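Local coordinates for protein NF-kappa-B inhibitor beta (Mus musculus, PDB 1OY3) that binds NF-kappa-B and traps it in the cytoplasm, although its unphosphorylated, resynthesised form can bind NF-kappa-B and allow its transport to the nucleus, at residues 20-23 and 24-27; 173-176 and 177-180; 235-238 and 239-242; 44-48 and 49-53; 146-149 and 150-153. All coordinates share one frame; numbering follows the deposited sequence.

How the contacts relate
All five contacts are local, each within one unbroken run of eight to ten residues, so they follow in series and none nests in or crosses another. Contact 1 starts helix 22-32 in the first ankyrin repeat, and contact 4 starts helix 48-55 in the second, their centres about 16 Å apart. Contact 5 is a turn in the chain between helices 91-97 and 161-167. It meets contact 2, on helix 171-180 in the fourth repeat, where Leu-151 CD1 lies 3.1 Å from Ala-180 O. Contact 3 turns into helix 238-246 in the sixth repeat, about 49 Å from contact 1 between centres, across the chain's centre.

Contact 1: residues 20-23 and 24-27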
# COMPACT_ATOMS: atom_id res chain seq x y z
N GLN C 20 21.98 -15.21 3.42
CA GLN C 20 21.70 -16.42 2.66
C GLN C 20 22.62 -17.57 3.07
O GLN C 20 23.26 -18.21 2.23
CB GLN C 20 21.88 -16.12 1.17
CG GLN C 20 20.91 -15.08 0.64
CD GLN C 20 21.24 -14.60 -0.76
OE1 GLN C 20 21.27 -15.39 -1.71
NE2 GLN C 20 21.50 -13.31 -0.89
N HIS C 21 22.69 -17.83 4.37
CA HIS C 21 23.53 -18.90 4.88
C HIS C 21 22.67 -20.09 5.33
O HIS C 21 22.34 -20.23 6.50
CB HIS C 21 24.38 -18.39 6.05
CG HIS C 21 25.55 -19.27 6.38
ND1 HIS C 21 26.85 -18.89 6.13
CD2 HIS C 21 25.62 -20.51 6.92
CE1 HIS C 21 27.67 -19.86 6.50
NE2 HIS C 21 26.95 -20.86 6.98
N GLU C 22 22.30 -20.93 4.37
CA GLU C 22 21.46 -22.09 4.68
C GLU C 22 21.97 -22.93 5.85
O GLU C 22 21.20 -23.27 6.74
CB GLU C 22 20.99 -22.76 3.39
CG GLU C 22 20.29 -21.80 2.45
CD GLU C 22 18.89 -21.44 2.92
OE1 GLU C 22 17.97 -22.26 2.67
OE2 GLU C 22 18.71 -20.36 3.52
N PRO C 23 23.26 -23.27 5.84
CA PRO C 23 23.84 -24.07 6.93
C PRO C 23 23.59 -23.48 8.32
O PRO C 23 23.12 -24.17 9.22
CB PRO C 23 25.32 -24.12 6.57
CG PRO C 23 25.26 -24.19 5.06
CD PRO C 23 24.24 -23.10 4.75
N PHE C 24 23.90 -22.20 8.50
CA PHE C 24 23.68 -21.58 9.80
C PHE C 24 22.18 -21.47 10.05
O PHE C 24 21.73 -21.64 11.19
CB PHE C 24 24.34 -20.20 9.88
CG PHE C 24 24.43 -19.65 11.29
CD1 PHE C 24 24.94 -20.44 12.32
CD2 PHE C 24 24.00 -18.36 11.58
CE1 PHE C 24 25.03 -19.94 13.63
CE2 PHE C 24 24.08 -17.85 12.89
CZ PHE C 24 24.60 -18.65 13.91
N LEU C 25 21.41 -21.20 9.00
CA LEU C 25 19.96 -21.10 9.15
C LEU C 25 19.48 -22.40 9.77
O LEU C 25 18.77 -22.39 10.78
CB LEU C 25 19.26 -20.90 7.81
CG LEU C 25 17.74 -21.06 7.90
CD1 LEU C 25 17.18 -20.12 8.96
CD2 LEU C 25 17.08 -20.79 6.55
N ASP C 26 19.88 -23.52 9.17
CA ASP C 26 19.48 -24.84 9.66
C ASP C 26 19.82 -24.99 11.13
O ASP C 26 19.01 -25.50 11.92
CB ASP C 26 20.18 -25.94 8.85
CG ASP C 26 19.63 -26.06 7.44
OD1 ASP C 26 20.17 -26.89 6.66
OD2 ASP C 26 18.67 -25.34 7.10
N PHE C 27 21.01 -24.54 11.51
CA PHE C 27 21.45 -24.61 12.90
C PHE C 27 20.45 -23.85 13.78
O PHE C 27 19.85 -24.43 14.69
CB PHE C 27 22.84 -23.99 13.03
CG PHE C 27 23.34 -23.92 14.44
CD1 PHE C 27 23.64 -25.08 15.15
CD2 PHE C 27 23.52 -22.69 15.07
CE1 PHE C 27 24.12 -25.02 16.46
CE2 PHE C 27 23.99 -22.62 16.38
CZ PHE C 27 24.29 -23.78 17.07
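Phe-24 comes first, and the His-21 ring comes up beside its CB, the two side chains crossing at a slant. With CG anti to the backbone N (chi1 -163°), the imidazole lies next to the start of the helix; its approach to the Phe-24 backbone is too close in the model, so the detail there is doubtful. His-21 is the N-cap of helix 22-32; just before it, Gln-20 closes the preceding helix in a Schellman motif. The Phe-24 ring reaches aromatic side chains of another protein chain in the complex.

At Leu-25 the first helical bond forms, with Leu-25 N donating to His-21 O at 2.8 Å. Leu-25 and Glu-22 run side by side in the same direction; Glu-22, bent at chi2 (-74°), brings OE2 to 3.5 Å from Leu-25 CD2.

Asp-26 repeats the helical bond from its N to Glu-22 O, also 2.8 Å long. Its carboxylate carbon CG stands 3.3 Å from the same Glu-22 O. Phe-27 N then donates to Pro-23 O at 3.1 Å, while the Phe-27 ring meets Phe-31 and an aromatic side chain of the other chain.

The turn thus has an aromatic side, contacting the other chain, and an acidic one, at Lys-63. Glu-22 OE1 and Asp-26 OD2 are 5.4 Å apart, and both form salt bridges with Lys-63 NZ on helix 58-66. A shared lysine probably offsets their mutual repulsion and helps keep both carboxylates ionised while linking the two helices.

Contact 2: residues 173-176 and 177-180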
# COMPACT_ATOMS: atom_id res chain seq x y z
N MET C 173 0.86 -14.53 -10.58
CA MET C 173 0.48 -14.46 -9.17
C MET C 173 -1.03 -14.43 -9.01
O MET C 173 -1.57 -15.00 -8.06
CB MET C 173 1.09 -13.23 -8.48
CG MET C 173 0.90 -13.28 -6.94
SD MET C 173 1.85 -14.64 -6.15
CE MET C 173 3.46 -13.79 -6.01
N VAL C 174 -1.72 -13.77 -9.94
CA VAL C 174 -3.17 -13.69 -9.89
C VAL C 174 -3.72 -15.12 -10.00
O VAL C 174 -4.65 -15.50 -9.29
CB VAL C 174 -3.73 -12.83 -11.05
CG1 VAL C 174 -5.26 -12.94 -11.12
CG2 VAL C 174 -3.34 -11.39 -10.85
N ARG C 175 -3.13 -15.91 -10.89
CA ARG C 175 -3.56 -17.29 -11.07
C ARG C 175 -3.45 -18.11 -9.78
O ARG C 175 -4.39 -18.81 -9.41
CB ARG C 175 -2.76 -17.95 -12.21
CG ARG C 175 -3.33 -17.64 -13.60
CD ARG C 175 -2.66 -18.43 -14.70
NE ARG C 175 -1.38 -17.85 -15.10
CZ ARG C 175 -1.22 -17.07 -16.16
NH1 ARG C 175 -2.26 -16.79 -16.94
NH2 ARG C 175 -0.02 -16.57 -16.43
N LEU C 176 -2.31 -18.02 -9.11
CA LEU C 176 -2.09 -18.73 -7.85
C LEU C 176 -3.10 -18.28 -6.79
O LEU C 176 -3.66 -19.10 -6.06
CB LEU C 176 -0.67 -18.48 -7.33
CG LEU C 176 0.46 -19.40 -7.79
CD1 LEU C 176 0.20 -19.92 -9.20
CD2 LEU C 176 1.76 -18.62 -7.72
N LEU C 177 -3.32 -16.98 -6.70
CA LEU C 177 -4.27 -16.45 -5.74
C LEU C 177 -5.69 -16.94 -6.06
O LEU C 177 -6.42 -17.37 -5.17
CB LEU C 177 -4.22 -14.92 -5.72
CG LEU C 177 -2.91 -14.38 -5.13
CD1 LEU C 177 -2.97 -12.86 -5.09
CD2 LEU C 177 -2.70 -14.95 -3.72
N ARG C 178 -6.06 -16.87 -7.34
CA ARG C 178 -7.38 -17.32 -7.77
C ARG C 178 -7.59 -18.77 -7.33
O ARG C 178 -8.51 -19.08 -6.57
CB ARG C 178 -7.49 -17.23 -9.30
CG ARG C 178 -8.73 -17.89 -9.88
CD ARG C 178 -8.56 -18.12 -11.36
NE ARG C 178 -7.50 -19.10 -11.62
CZ ARG C 178 -6.88 -19.24 -12.78
NH1 ARG C 178 -7.18 -18.47 -13.81
NH2 ARG C 178 -5.94 -20.17 -12.92
N ASP C 179 -6.71 -19.66 -7.80
CA ASP C 179 -6.79 -21.07 -7.46
C ASP C 179 -6.77 -21.28 -5.94
O ASP C 179 -7.35 -22.24 -5.44
CB ASP C 179 -5.64 -21.84 -8.12
CG ASP C 179 -5.67 -21.76 -9.65
OD1 ASP C 179 -4.72 -22.25 -10.29
OD2 ASP C 179 -6.65 -21.23 -10.22
N ALA C 180 -6.11 -20.38 -5.22
CA ALA C 180 -6.04 -20.49 -3.75
C ALA C 180 -7.37 -20.12 -3.10
O ALA C 180 -7.59 -20.37 -1.90
CB ALA C 180 -4.92 -19.61 -3.21
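Helix 171-180, in the fourth ankyrin repeat, brings Arg-175 and Arg-178 together along one flank and Met-173 and Leu-177 along another. The two arginines lie side by side, pointing the same way. Arg-178 sets one face of its guanidinium against the aliphatic part of Arg-175, with NH2 3.7 Å from Arg-175 CG, while the two guanidinium planes are turned 57° apart. The charged ends have separate carboxylate partners: Arg-175 NE pairs with Glu-172, and Arg-178 grips Asp-179 side-on. In that grip Arg-178 NE is 2.7 Å from Asp-179 OD2, and Arg-178 NH2 reaches the same oxygen at 3.0 Å. Both nitrogens come from one face of the carboxylate, on the syn side, with OD2 close to the guanidinium plane. A bend at chi3 of Arg-178 (66°) turns its NE edge toward Asp-179.

As expected for a helix in an ankyrin stack, its other flanks face neighbouring helices. Leu-177 packs on Leu-162 and Ala-165 of helix 161-167, and Val-174 touches Val-207 of helix 205-213. Met-173 CG lies 4.3 Å from Leu-177 CD1, a loose apolar touch. The backbone is regular: Arg-178 N donates to Val-174 O at 2.8 Å and Asp-179 N to Arg-175 O at 2.9 Å. The bond from Ala-180 N to Leu-176 O is also 2.9 Å long but more bent, at 134°.

Contact 3: residues 235-238 and 239-242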
# COMPACT_ATOMS: atom_id res chain seq x y z
N ARG C 235 -9.72 5.23 -20.46
CA ARG C 235 -8.35 4.76 -20.55
C ARG C 235 -7.98 4.62 -22.03
O ARG C 235 -8.86 4.54 -22.89
CB ARG C 235 -8.21 3.41 -19.84
CG ARG C 235 -8.77 3.37 -18.41
CD ARG C 235 -7.85 4.03 -17.38
NE ARG C 235 -8.52 4.19 -16.09
CZ ARG C 235 -7.90 4.53 -14.96
NH1 ARG C 235 -6.59 4.73 -14.94
NH2 ARG C 235 -8.60 4.68 -13.84
N PRO C 236 -6.67 4.60 -22.34
CA PRO C 236 -6.19 4.48 -23.72
C PRO C 236 -6.33 3.11 -24.39
O PRO C 236 -6.99 2.99 -25.43
CB PRO C 236 -4.73 4.92 -23.61
CG PRO C 236 -4.36 4.43 -22.25
CD PRO C 236 -5.55 4.84 -21.42
N ASN C 237 -5.72 2.08 -23.81
CA ASN C 237 -5.77 0.72 -24.37
C ASN C 237 -7.19 0.21 -24.61
O ASN C 237 -7.94 -0.06 -23.68
CB ASN C 237 -5.02 -0.24 -23.44
CG ASN C 237 -4.85 -1.62 -24.05
OD1 ASN C 237 -4.26 -2.51 -23.44
ND2 ASN C 237 -5.37 -1.80 -25.26
N PRO C 238 -7.57 0.06 -25.90
CA PRO C 238 -8.89 -0.40 -26.33
C PRO C 238 -9.23 -1.83 -25.92
O PRO C 238 -10.39 -2.17 -25.70
CB PRO C 238 -8.84 -0.25 -27.85
CG PRO C 238 -7.75 0.77 -28.07
CD PRO C 238 -6.73 0.37 -27.06
N ILE C 239 -8.20 -2.67 -25.83
CA ILE C 239 -8.38 -4.07 -25.47
C ILE C 239 -9.23 -4.24 -24.22
O ILE C 239 -10.17 -5.04 -24.21
CB ILE C 239 -7.02 -4.75 -25.21
CG1 ILE C 239 -6.05 -4.45 -26.35
CG2 ILE C 239 -7.23 -6.26 -25.06
CD1 ILE C 239 -6.54 -4.90 -27.71
N LEU C 240 -8.90 -3.48 -23.19
CA LEU C 240 -9.61 -3.53 -21.90
C LEU C 240 -11.12 -3.40 -22.02
O LEU C 240 -11.86 -4.16 -21.41
CB LEU C 240 -9.06 -2.45 -20.97
CG LEU C 240 -7.57 -2.59 -20.65
CD1 LEU C 240 -7.08 -1.36 -19.91
CD2 LEU C 240 -7.33 -3.85 -19.83
N ALA C 241 -11.56 -2.42 -22.80
CA ALA C 241 -12.99 -2.20 -23.00
C ALA C 241 -13.60 -3.39 -23.74
O ALA C 241 -14.65 -3.90 -23.36
CB ALA C 241 -13.21 -0.92 -23.79
N ARG C 242 -12.92 -3.84 -24.79
CA ARG C 242 -13.37 -4.98 -25.58
C ARG C 242 -13.64 -6.18 -24.67
O ARG C 242 -14.73 -6.76 -24.71
CB ARG C 242 -12.32 -5.36 -26.62
CG ARG C 242 -11.94 -4.23 -27.58
CD ARG C 242 -10.78 -4.63 -28.49
NE ARG C 242 -10.33 -3.54 -29.35
CZ ARG C 242 -9.22 -3.57 -30.07
NH1 ARG C 242 -8.43 -4.64 -30.06
NH2 ARG C 242 -8.88 -2.52 -30.82
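Asn-237 and Leu-240 meet on the buried side of this turn, where the chain enters helix 238-246. Asn-237 CB stands 4.2 Å from Leu-240 CD1, and the Asn-237 carbonyl oxygen lies 3.8 Å from Leu-240 CB. What packs this side is the leucine, wedged against Ala-205 and Leu-208 of helix 205-213 and against Gln-203, whose side-chain oxygen also accepts from Asn-237 N. The Asn-237 side chain, with CG anti to the backbone N (chi1 -172°), crosses that of Ile-239, which itself touches Ala-205.

The other side is exposed to solvent. Pro-238 and Arg-242 meet there, where the proline CB lies beside the guanidinium. Arg-242 is extended from CG to NE and runs back past the first turn, so that its NH2 comes 3.7 Å from Pro-238 CB. On the way its CG passes 3.2 Å from Pro-238 O. That carbonyl is the polar focus of the turn: Arg-242 N donates to it at 3.2 Å in a nearly straight bond (172°), and Ala-241 N adds a weak, strongly bent one at 3.1 Å.

Pro-238, with no N-H to donate, suits the entry to a helix. The whole is the tight link between the paired helices 228-233 and 238-246 of the sixth ankyrin repeat, a helix-turn-helix hairpin characteristic of this fold.

Contact 4: residues 44-48 and 49-53; sequences LGQTA and LHLAA
A histidine ring supplies the return half of a capping box here: His-50 accepts the backbone N-H of Thr-47 on ND1, at 2.8 Å and in the plane of the imidazole. The capping bond itself is weak, His-50 N to Thr-47 OG1 at 3.3 Å, though nearly straight at 170°. Thr-47 is the N-cap of helix 48-55. The threonine is set for this by its chi1 of 59°, which puts OG1 between its own N and carbonyl carbon, over the start of the helix. The side chains of Thr-47 and His-50 cross obliquely, bringing the threonine methyl CG2 to 3.8 Å from ND1.

Thr-47, Ala-48, Leu-49 and His-50 match the Thr-Pro-Leu-His signature of ankyrin repeats, with alanine in the proline's place. Once past the cap, the helix makes its ordinary bonds: Leu-51 N to Thr-47 O at 3.2 Å and Ala-52 N to Ala-48 O at 3.0 Å. Leu-51 meets the Gln-46 side chain at about a right angle and continues onto Val-17 and Ile-18 of helix 12-18. On another side Leu-49 and Ala-52 pack on Val-61 of helix 58-66.

Because ND1 acts as an acceptor, the proton of His-50 probably sits on NE2, which makes weak hydrogen bonds to the carbonyls of Val-73 and His-79. The ring, probably neutral and held through both nitrogens in a buried place, thus ties the helix start to the end of its own repeat at Val-73 and to the next repeat at His-79.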
# COMPACT_ATOMS: atom_id res chain seq x y z
N LEU C 44 12.06 -2.71 11.09
CA LEU C 44 11.20 -2.42 9.94
C LEU C 44 9.94 -3.27 10.10
O LEU C 44 9.07 -3.29 9.23
CB LEU C 44 11.93 -2.75 8.64
CG LEU C 44 13.12 -1.83 8.31
CD1 LEU C 44 13.94 -2.40 7.15
CD2 LEU C 44 12.59 -0.44 7.98
N GLY C 45 9.83 -3.95 11.23
CA GLY C 45 8.68 -4.80 11.50
C GLY C 45 8.75 -6.13 10.77
O GLY C 45 7.80 -6.90 10.77
N GLN C 46 9.90 -6.40 10.15
CA GLN C 46 10.08 -7.63 9.40
C GLN C 46 10.54 -8.81 10.24
O GLN C 46 11.33 -8.66 11.17
CB GLN C 46 11.10 -7.41 8.30
CG GLN C 46 10.77 -6.32 7.31
CD GLN C 46 11.98 -5.96 6.47
OE1 GLN C 46 11.85 -5.44 5.35
NE2 GLN C 46 13.16 -6.21 7.01
N THR C 47 10.03 -9.99 9.91
CA THR C 47 10.44 -11.21 10.60
C THR C 47 11.39 -11.89 9.62
O THR C 47 11.66 -11.35 8.54
CB THR C 47 9.23 -12.14 10.85
OG1 THR C 47 8.64 -12.48 9.59
CG2 THR C 47 8.20 -11.44 11.73
N ALA C 48 11.91 -13.05 9.98
CA ALA C 48 12.81 -13.77 9.08
C ALA C 48 12.03 -14.21 7.84
O ALA C 48 12.57 -14.24 6.73
CB ALA C 48 13.38 -14.99 9.79
N LEU C 49 10.75 -14.55 8.03
CA LEU C 49 9.89 -14.99 6.93
C LEU C 49 9.79 -13.86 5.91
O LEU C 49 9.98 -14.08 4.72
CB LEU C 49 8.48 -15.33 7.43
CG LEU C 49 7.74 -16.54 6.87
CD1 LEU C 49 6.23 -16.25 6.82
CD2 LEU C 49 8.26 -16.89 5.50
N HIS C 50 9.49 -12.66 6.39
CA HIS C 50 9.36 -11.48 5.54
C HIS C 50 10.61 -11.32 4.68
O HIS C 50 10.54 -11.06 3.48
CB HIS C 50 9.19 -10.21 6.37
CG HIS C 50 7.85 -10.05 7.01
ND1 HIS C 50 7.69 -9.83 8.36
CD2 HIS C 50 6.61 -10.00 6.48
CE1 HIS C 50 6.41 -9.64 8.63
NE2 HIS C 50 5.73 -9.74 7.50
N LEU C 51 11.76 -11.44 5.32
CA LEU C 51 13.02 -11.30 4.61
C LEU C 51 13.16 -12.35 3.52
O LEU C 51 13.56 -12.04 2.40
CB LEU C 51 14.19 -11.40 5.60
CG LEU C 51 14.23 -10.23 6.58
CD1 LEU C 51 15.31 -10.45 7.64
CD2 LEU C 51 14.47 -8.94 5.80
N ALA C 52 12.83 -13.59 3.85
CA ALA C 52 12.93 -14.70 2.91
C ALA C 52 12.00 -14.46 1.72
O ALA C 52 12.36 -14.74 0.57
CB ALA C 52 12.57 -16.01 3.62
N ALA C 53 10.81 -13.93 2.00
CA ALA C 53 9.83 -13.65 0.96
C ALA C 53 10.32 -12.58 -0.01
O ALA C 53 10.18 -12.71 -1.23
CB ALA C 53 8.51 -13.22 1.58

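Contact 5: residues 146-149 and 150-153; sequences DWRL and QLEA
Gln-150 curls its side chain back beside the carbonyl of Trp-147, and its amide ends 3.7 Å (NE2 to CB) from the tryptophan's first side-chain carbon. The motif is a 3-10 turn beginning at Trp-147, followed by a type I beta turn from Gln-150 to Ala-153; an Asx turn opens it, with Asp-146 OD2 accepting from Arg-148 N. Trp-147 O is gripped twice by Gln-150. NE2 meets it at 2.9 Å, in the carbonyl plane and on a lone pair, whereas the backbone N comes from above that plane at 3.2 Å. Gln-150 manages both because CG stands beside its own N (chi1 -66°) and the chain then extends. Its NE2 also donates to the carbonyl of Leu-97, so this buried amide joins the turn to the end of helix 91-97.

One residue on, Leu-151 N donates to Arg-148 O at 3.1 Å, again from above the carbonyl plane. Leu-151 CD1 lies 4.3 Å from Arg-148 CB before the leucine packs against Leu-98. The Glu-152 carboxylate is held elsewhere, by Lys-186 and the backbone N of Asp-183.

The indole stays beside Tyr-65 and Pro-100, while Arg-148 lays its side chain over one face of it: Arg-148 CG sits 3.5 Å above the indole plane of Trp-147, offset toward the rim.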
# COMPACT_ATOMS: atom_id res chain seq x y z
N ASP C 146 -5.83 -22.11 9.75
CA ASP C 146 -6.30 -22.01 8.37
C ASP C 146 -5.35 -21.12 7.57
O ASP C 146 -5.39 -19.90 7.69
CB ASP C 146 -7.71 -21.41 8.38
CG ASP C 146 -8.36 -21.40 7.02
OD1 ASP C 146 -9.43 -20.79 6.88
OD2 ASP C 146 -7.79 -22.03 6.10
N TRP C 147 -4.50 -21.73 6.76
CA TRP C 147 -3.55 -20.98 5.95
C TRP C 147 -4.25 -19.99 5.03
O TRP C 147 -3.63 -19.06 4.54
CB TRP C 147 -2.68 -21.92 5.11
CG TRP C 147 -3.47 -22.77 4.15
CD1 TRP C 147 -3.99 -24.01 4.39
CD2 TRP C 147 -3.86 -22.42 2.81
NE1 TRP C 147 -4.68 -24.46 3.28
CE2 TRP C 147 -4.61 -23.50 2.30
CE3 TRP C 147 -3.64 -21.31 2.00
CZ2 TRP C 147 -5.16 -23.49 1.01
CZ3 TRP C 147 -4.18 -21.30 0.71
CH2 TRP C 147 -4.93 -22.38 0.23
N ARG C 148 -5.54 -20.21 4.78
CA ARG C 148 -6.32 -19.34 3.90
C ARG C 148 -6.59 -17.94 4.48
O ARG C 148 -7.06 -17.05 3.77
CB ARG C 148 -7.65 -20.01 3.54
CG ARG C 148 -7.52 -21.17 2.57
CD ARG C 148 -8.90 -21.55 2.01
NE ARG C 148 -8.82 -22.39 0.82
CZ ARG C 148 -8.43 -23.66 0.82
NH1 ARG C 148 -8.10 -24.26 1.96
NH2 ARG C 148 -8.37 -24.34 -0.33
N LEU C 149 -6.29 -17.76 5.76
CA LEU C 149 -6.48 -16.46 6.39
C LEU C 149 -5.46 -15.47 5.82
O LEU C 149 -5.55 -14.27 6.08
CB LEU C 149 -6.30 -16.57 7.91
CG LEU C 149 -7.25 -17.55 8.61
CD1 LEU C 149 -6.85 -17.72 10.07
CD2 LEU C 149 -8.68 -17.05 8.49
N GLN C 150 -4.50 -15.97 5.04
CA GLN C 150 -3.48 -15.10 4.43
C GLN C 150 -4.07 -14.38 3.21
O GLN C 150 -3.68 -13.24 2.89
CB GLN C 150 -2.29 -15.93 3.94
CG GLN C 150 -1.47 -16.62 5.03
CD GLN C 150 -0.44 -17.59 4.43
OE1 GLN C 150 0.57 -17.17 3.87
NE2 GLN C 150 -0.71 -18.88 4.54
N LEU C 151 -5.00 -15.04 2.55
CA LEU C 151 -5.63 -14.54 1.35
C LEU C 151 -6.35 -13.23 1.49
O LEU C 151 -6.39 -12.43 0.56
CB LEU C 151 -6.61 -15.59 0.80
CG LEU C 151 -6.02 -16.94 0.39
CD1 LEU C 151 -7.14 -17.83 -0.15
CD2 LEU C 151 -4.92 -16.74 -0.65
N GLU C 152 -6.95 -13.00 2.64
CA GLU C 152 -7.68 -11.76 2.82
C GLU C 152 -7.03 -10.82 3.83
O GLU C 152 -7.65 -9.86 4.29
CB GLU C 152 -9.14 -12.08 3.16
CG GLU C 152 -9.81 -12.91 2.06
CD GLU C 152 -9.76 -12.22 0.70
OE1 GLU C 152 -9.56 -12.91 -0.33
OE2 GLU C 152 -9.94 -10.98 0.66
N ALA C 153 -5.78 -11.09 4.17
CA ALA C 153 -5.05 -10.23 5.10
C ALA C 153 -4.91 -8.88 4.39
O ALA C 153 -4.59 -8.82 3.20
CB ALA C 153 -3.67 -10.82 5.41